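Local coordinates for protein putrescine aminotransferase (Halomonas elongata DSM 2581, PDB 6GWI) that probably transfers amino groups from putrescine and other amines to keto acceptors, using pyridoxal-5'-phosphate as cofactor, as a class-III transaminase, at residues 126-131 with 141-146; 176-181 with 206-211. All coordinates share one frame; numbering follows the deposited sequence.

Contact 1. Residues 126-131 with 141-146; sequences RMVRRY and QWIIGR
Val-128 and Arg-129, neighbours on helix 117-134, carry the helix side of this contact; Gln-141, just before strand 142-146, and Ile-143 within it receive them. Val-128 points at the sheet and meets Ile-143 tip to tip, CG1 lying 3.6 Å from CD1 of Ile-143. That branch is anti to the backbone N (chi1 164°), while Ile-143 offers CD1. Ala-218 and Ala-219 of the adjacent strand 217-222 also touch Val-128, so the helix rests on two strands at once.

One residue on, the extended chain of Arg-129 reaches to the residue before the strand and turns the edge of its guanidinium to the backbone carbonyl of Gln-141. The grip is side-on, with two N-H groups on one oxygen: NE is 2.9 Å from Gln-141 O, with an N-H...O angle of 152°, and NH2 is 3.1 Å from the same atom at a more bent 138°. The oxygen lies close to the guanidinium plane. Seen from the carbonyl, NE is only slightly tilted from its plane, whereas NH2 stands well above it. The stronger partner of NH2 is Pro-175 O, ahead of strand 177-180, and Gly-171 of the second subunit packs on the same arginine.

The contact fastens a helix of the large PLP-binding domain of a fold-type I aminotransferase to its sheet. Chemically, a buried guanidinium is paired with main-chain oxygens from two loops, which fixes its plane and joins both strand entrances to the helix through a single side chain.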
# COMPACT_ATOMS: atom_id res chain seq x y z
N ARG B 126 -3.92 -5.73 -12.53
CA ARG B 126 -3.70 -7.16 -12.67
C ARG B 126 -5.02 -7.89 -12.91
O ARG B 126 -5.07 -8.85 -13.69
CB ARG B 126 -3.00 -7.72 -11.44
CG ARG B 126 -1.57 -7.24 -11.27
CD ARG B 126 -0.86 -8.00 -10.15
NE ARG B 126 -0.51 -9.36 -10.54
CZ ARG B 126 -0.14 -10.32 -9.68
NH1 ARG B 126 -0.09 -10.06 -8.38
NH2 ARG B 126 0.16 -11.53 -10.11
N MET B 127 -6.10 -7.45 -12.27
CA MET B 127 -7.39 -8.07 -12.48
C MET B 127 -7.86 -7.88 -13.92
O MET B 127 -8.37 -8.82 -14.55
CB MET B 127 -8.43 -7.50 -11.52
CG MET B 127 -8.44 -8.12 -10.15
SD MET B 127 -9.77 -7.43 -9.15
CE MET B 127 -9.62 -8.43 -7.67
N VAL B 128 -7.69 -6.67 -14.46
CA VAL B 128 -8.15 -6.38 -15.81
C VAL B 128 -7.43 -7.27 -16.82
O VAL B 128 -8.06 -7.88 -17.69
CB VAL B 128 -7.95 -4.89 -16.13
CG1 VAL B 128 -8.05 -4.62 -17.63
CG2 VAL B 128 -8.98 -4.05 -15.38
N ARG B 129 -6.11 -7.37 -16.70
CA ARG B 129 -5.32 -8.10 -17.68
C ARG B 129 -5.44 -9.60 -17.48
O ARG B 129 -5.45 -10.35 -18.46
CB ARG B 129 -3.87 -7.62 -17.63
CG ARG B 129 -3.71 -6.25 -18.32
CD ARG B 129 -2.38 -5.52 -18.06
NE ARG B 129 -2.25 -4.35 -18.94
CZ ARG B 129 -1.19 -3.55 -19.02
NH1 ARG B 129 -0.12 -3.76 -18.26
NH2 ARG B 129 -1.20 -2.53 -19.87
N ARG B 130 -5.57 -10.05 -16.24
CA ARG B 130 -5.87 -11.45 -15.98
C ARG B 130 -7.23 -11.82 -16.55
O ARG B 130 -7.39 -12.90 -17.14
CB ARG B 130 -5.82 -11.71 -14.48
CG ARG B 130 -6.19 -13.12 -14.04
CD ARG B 130 -5.23 -14.19 -14.56
NE ARG B 130 -5.53 -15.49 -13.96
CZ ARG B 130 -5.15 -16.67 -14.44
NH1 ARG B 130 -4.43 -16.74 -15.55
NH2 ARG B 130 -5.48 -17.79 -13.81
N TYR B 131 -8.22 -10.94 -16.40
CA TYR B 131 -9.56 -11.19 -16.91
C TYR B 131 -9.53 -11.53 -18.40
O TYR B 131 -10.02 -12.58 -18.82
CB TYR B 131 -10.45 -9.97 -16.66
CG TYR B 131 -11.79 -10.04 -17.35
CD1 TYR B 131 -12.83 -10.78 -16.79
CD2 TYR B 131 -12.01 -9.38 -18.54
CE1 TYR B 131 -14.06 -10.85 -17.42
CE2 TYR B 131 -13.22 -9.45 -19.17
CZ TYR B 131 -14.25 -10.18 -18.61
OH TYR B 131 -15.46 -10.24 -19.24
N GLN B 141 -4.93 -5.75 -23.76
CA GLN B 141 -4.07 -5.38 -22.64
C GLN B 141 -4.06 -3.89 -22.33
O GLN B 141 -3.79 -3.49 -21.20
CB GLN B 141 -2.62 -5.79 -22.93
CG GLN B 141 -2.41 -7.23 -23.30
CD GLN B 141 -0.97 -7.49 -23.70
OE1 GLN B 141 -0.21 -8.12 -22.97
NE2 GLN B 141 -0.58 -6.99 -24.88
N TRP B 142 -4.35 -3.06 -23.33
CA TRP B 142 -4.15 -1.63 -23.18
C TRP B 142 -5.18 -1.02 -22.24
O TRP B 142 -6.37 -1.35 -22.28
CB TRP B 142 -4.22 -0.93 -24.54
CG TRP B 142 -2.94 -1.02 -25.32
CD1 TRP B 142 -2.55 -2.04 -26.13
CD2 TRP B 142 -1.89 -0.04 -25.36
NE1 TRP B 142 -1.32 -1.76 -26.68
CE2 TRP B 142 -0.89 -0.54 -26.22
CE3 TRP B 142 -1.69 1.20 -24.76
CZ2 TRP B 142 0.28 0.16 -26.50
CZ3 TRP B 142 -0.52 1.90 -25.03
CH2 TRP B 142 0.45 1.37 -25.89
N ILE B 143 -4.71 -0.13 -21.37
CA ILE B 143 -5.56 0.65 -20.48
C ILE B 143 -5.53 2.09 -20.96
O ILE B 143 -4.44 2.65 -21.17
CB ILE B 143 -5.09 0.57 -19.01
CG1 ILE B 143 -4.79 -0.87 -18.60
CG2 ILE B 143 -6.14 1.20 -18.08
CD1 ILE B 143 -5.99 -1.75 -18.50
N ILE B 144 -6.69 2.69 -21.14
CA ILE B 144 -6.79 4.09 -21.52
C ILE B 144 -7.17 4.89 -20.28
O ILE B 144 -8.26 4.72 -19.72
CB ILE B 144 -7.80 4.32 -22.65
CG1 ILE B 144 -7.40 3.53 -23.89
CG2 ILE B 144 -7.90 5.80 -22.96
CD1 ILE B 144 -8.50 3.43 -24.92
N GLY B 145 -6.25 5.76 -19.84
CA GLY B 145 -6.55 6.77 -18.86
C GLY B 145 -6.62 8.15 -19.49
O GLY B 145 -6.67 8.31 -20.71
N ARG B 146 -6.61 9.16 -18.63
CA ARG B 146 -6.69 10.54 -19.08
C ARG B 146 -5.50 11.34 -18.57
O ARG B 146 -4.96 11.07 -17.49
CB ARG B 146 -7.99 11.20 -18.61
CG ARG B 146 -9.24 10.49 -19.11
CD ARG B 146 -10.53 11.17 -18.68
NE ARG B 146 -10.62 11.32 -17.23
CZ ARG B 146 -11.71 11.74 -16.59
NH1 ARG B 146 -12.81 12.03 -17.26
NH2 ARG B 146 -11.69 11.84 -15.27

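Contact 2. Residues 176-181 with 206-211; sequences GIAHIR and EEKILE
The aliphatic part of Lys-208, on helix 194-212, lies across Ala-178 and Ile-180 of strand 177-180. Ile-180 presents its CG2 methyl to the root of the lysine, 3.4 Å from Lys-208 CB, tighter than usual for two carbons, and 3.7 Å from Lys-208 CG. The two side chains pass one another pointing opposite ways, so the methyl meets the flank of the lysine chain. Further out, Lys-208 CE reaches the methyl of Ala-178, with 3.7 Å between CE and CB. Bends at chi2 (73°) and chi3 (-141°) let the chain follow both residues in turn instead of running straight off the helix. Leu-205, three residues back on the helix, adds to the packing on Ile-180.

Strand 177-180 is the outermost strand of the parallel part of the sheet, and its backbone bonds run to strand 142-146. Helix 194-212 covers one face here, as in the alternating strands and helices of the PLP-dependent aminotransferase large domain. Ile-209, next to Lys-208, reaches across to Ile-144, so the helix bridges the two strands.

The polar end of the lysine is held chiefly from its own helix. Its NZ forms a salt bridge with Glu-211, three residues on, at 2.9 Å from OE1, and approaches from above the carboxylate plane. Between strand and helix sits a water that accepts a firm bond from the backbone, 2.9 Å from His-179 N, and a weak one from Lys-208 NZ at 3.4 Å.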
# COMPACT_ATOMS: atom_id res chain seq x y z
N GLY B 176 1.70 -0.48 -21.91
CA GLY B 176 0.33 -0.63 -22.37
C GLY B 176 -0.68 0.31 -21.76
O GLY B 176 -1.85 -0.06 -21.63
N ILE B 177 -0.28 1.53 -21.39
CA ILE B 177 -1.19 2.55 -20.88
C ILE B 177 -1.18 3.72 -21.85
O ILE B 177 -0.12 4.30 -22.12
CB ILE B 177 -0.80 3.05 -19.48
CG1 ILE B 177 -0.44 1.89 -18.55
CG2 ILE B 177 -1.92 3.91 -18.91
CD1 ILE B 177 -1.53 0.90 -18.35
N ALA B 178 -2.36 4.10 -22.35
CA ALA B 178 -2.52 5.29 -23.17
C ALA B 178 -3.29 6.35 -22.39
O ALA B 178 -3.90 6.07 -21.35
CB ALA B 178 -3.25 4.97 -24.48
N HIS B 179 -3.23 7.59 -22.87
CA HIS B 179 -3.87 8.72 -22.20
C HIS B 179 -4.55 9.64 -23.20
O HIS B 179 -3.95 10.04 -24.20
CB HIS B 179 -2.84 9.50 -21.38
CG HIS B 179 -2.27 8.71 -20.25
ND1 HIS B 179 -1.11 7.96 -20.36
CD2 HIS B 179 -2.72 8.51 -18.98
CE1 HIS B 179 -0.87 7.36 -19.21
NE2 HIS B 179 -1.82 7.68 -18.36
N ILE B 180 -5.82 9.94 -22.93
CA ILE B 180 -6.60 10.86 -23.75
C ILE B 180 -6.77 12.17 -22.98
O ILE B 180 -6.43 12.28 -21.81
CB ILE B 180 -7.97 10.26 -24.15
CG1 ILE B 180 -8.81 9.99 -22.90
CG2 ILE B 180 -7.77 8.99 -24.96
CD1 ILE B 180 -10.20 9.47 -23.18
N ARG B 181 -7.32 13.16 -23.67
CA ARG B 181 -7.48 14.49 -23.10
C ARG B 181 -8.50 14.47 -21.96
O ARG B 181 -9.37 13.60 -21.88
CB ARG B 181 -7.93 15.47 -24.18
CG ARG B 181 -9.29 15.15 -24.77
CD ARG B 181 -9.60 16.01 -25.98
NE ARG B 181 -9.54 17.44 -25.69
CZ ARG B 181 -9.69 18.39 -26.61
NH1 ARG B 181 -9.91 18.06 -27.87
NH2 ARG B 181 -9.62 19.66 -26.26
N GLU B 206 -13.13 7.24 -28.08
CA GLU B 206 -13.33 6.43 -29.27
C GLU B 206 -12.12 6.51 -30.20
O GLU B 206 -11.68 5.50 -30.75
CB GLU B 206 -14.59 6.87 -30.01
CG GLU B 206 -14.80 6.15 -31.34
CD GLU B 206 -16.25 6.09 -31.76
OE1 GLU B 206 -16.95 7.12 -31.66
OE2 GLU B 206 -16.71 5.00 -32.18
N GLU B 207 -11.58 7.72 -30.38
CA GLU B 207 -10.41 7.88 -31.24
C GLU B 207 -9.25 7.03 -30.74
O GLU B 207 -8.59 6.35 -31.53
CB GLU B 207 -10.01 9.36 -31.30
CG GLU B 207 -11.05 10.28 -31.91
CD GLU B 207 -10.74 11.75 -31.69
OE1 GLU B 207 -9.54 12.10 -31.58
OE2 GLU B 207 -11.69 12.56 -31.62
N LYS B 208 -9.01 7.05 -29.43
CA LYS B 208 -7.89 6.28 -28.90
C LYS B 208 -8.13 4.78 -29.10
O LYS B 208 -7.20 4.05 -29.48
CB LYS B 208 -7.71 6.58 -27.41
CG LYS B 208 -6.35 6.16 -26.88
CD LYS B 208 -5.31 7.13 -27.42
CE LYS B 208 -4.00 6.51 -27.80
NZ LYS B 208 -3.06 7.61 -28.15
N ILE B 209 -9.36 4.33 -28.86
CA ILE B 209 -9.71 2.93 -29.08
C ILE B 209 -9.41 2.52 -30.51
O ILE B 209 -8.77 1.49 -30.77
CB ILE B 209 -11.19 2.70 -28.72
CG1 ILE B 209 -11.40 2.84 -27.21
CG2 ILE B 209 -11.68 1.34 -29.21
CD1 ILE B 209 -12.85 2.99 -26.79
N LEU B 210 -9.88 3.31 -31.48
CA LEU B 210 -9.64 3.00 -32.88
C LEU B 210 -8.17 3.14 -33.26
O LEU B 210 -7.70 2.45 -34.18
CB LEU B 210 -10.51 3.90 -33.76
CG LEU B 210 -12.01 3.70 -33.55
CD1 LEU B 210 -12.83 4.72 -34.32
CD2 LEU B 210 -12.42 2.28 -33.95
N GLU B 211 -7.42 4.01 -32.58
CA GLU B 211 -5.99 4.12 -32.85
C GLU B 211 -5.25 2.87 -32.41
O GLU B 211 -4.35 2.38 -33.11
CB GLU B 211 -5.41 5.36 -32.16
CG GLU B 211 -3.89 5.46 -32.25
CD GLU B 211 -3.32 6.59 -31.42
OE1 GLU B 211 -4.12 7.34 -30.81
OE2 GLU B 211 -2.08 6.73 -31.36
O HOH W 1 -1.51 7.95 -25.19

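From the N terminus, helix 117-134 leads through a short connection to strand 142-146, and contact 1 closes that loop. The chain then passes through helices 155-160 and 164-167 to strand 177-180, and on through helix 185-188 to helix 194-212, which folds back on that strand to close contact 2. The two contacts follow in series, neither nesting nor crossing. They meet in the sheet, where strands 142-146 and 177-180 lie side by side in parallel: Ala-178 N is 2.8 Å from Ile-143 O, a probable hydrogen bond. Helix 117-134 and helix 194-212 are thus tied together through neighbouring strands of one sheet.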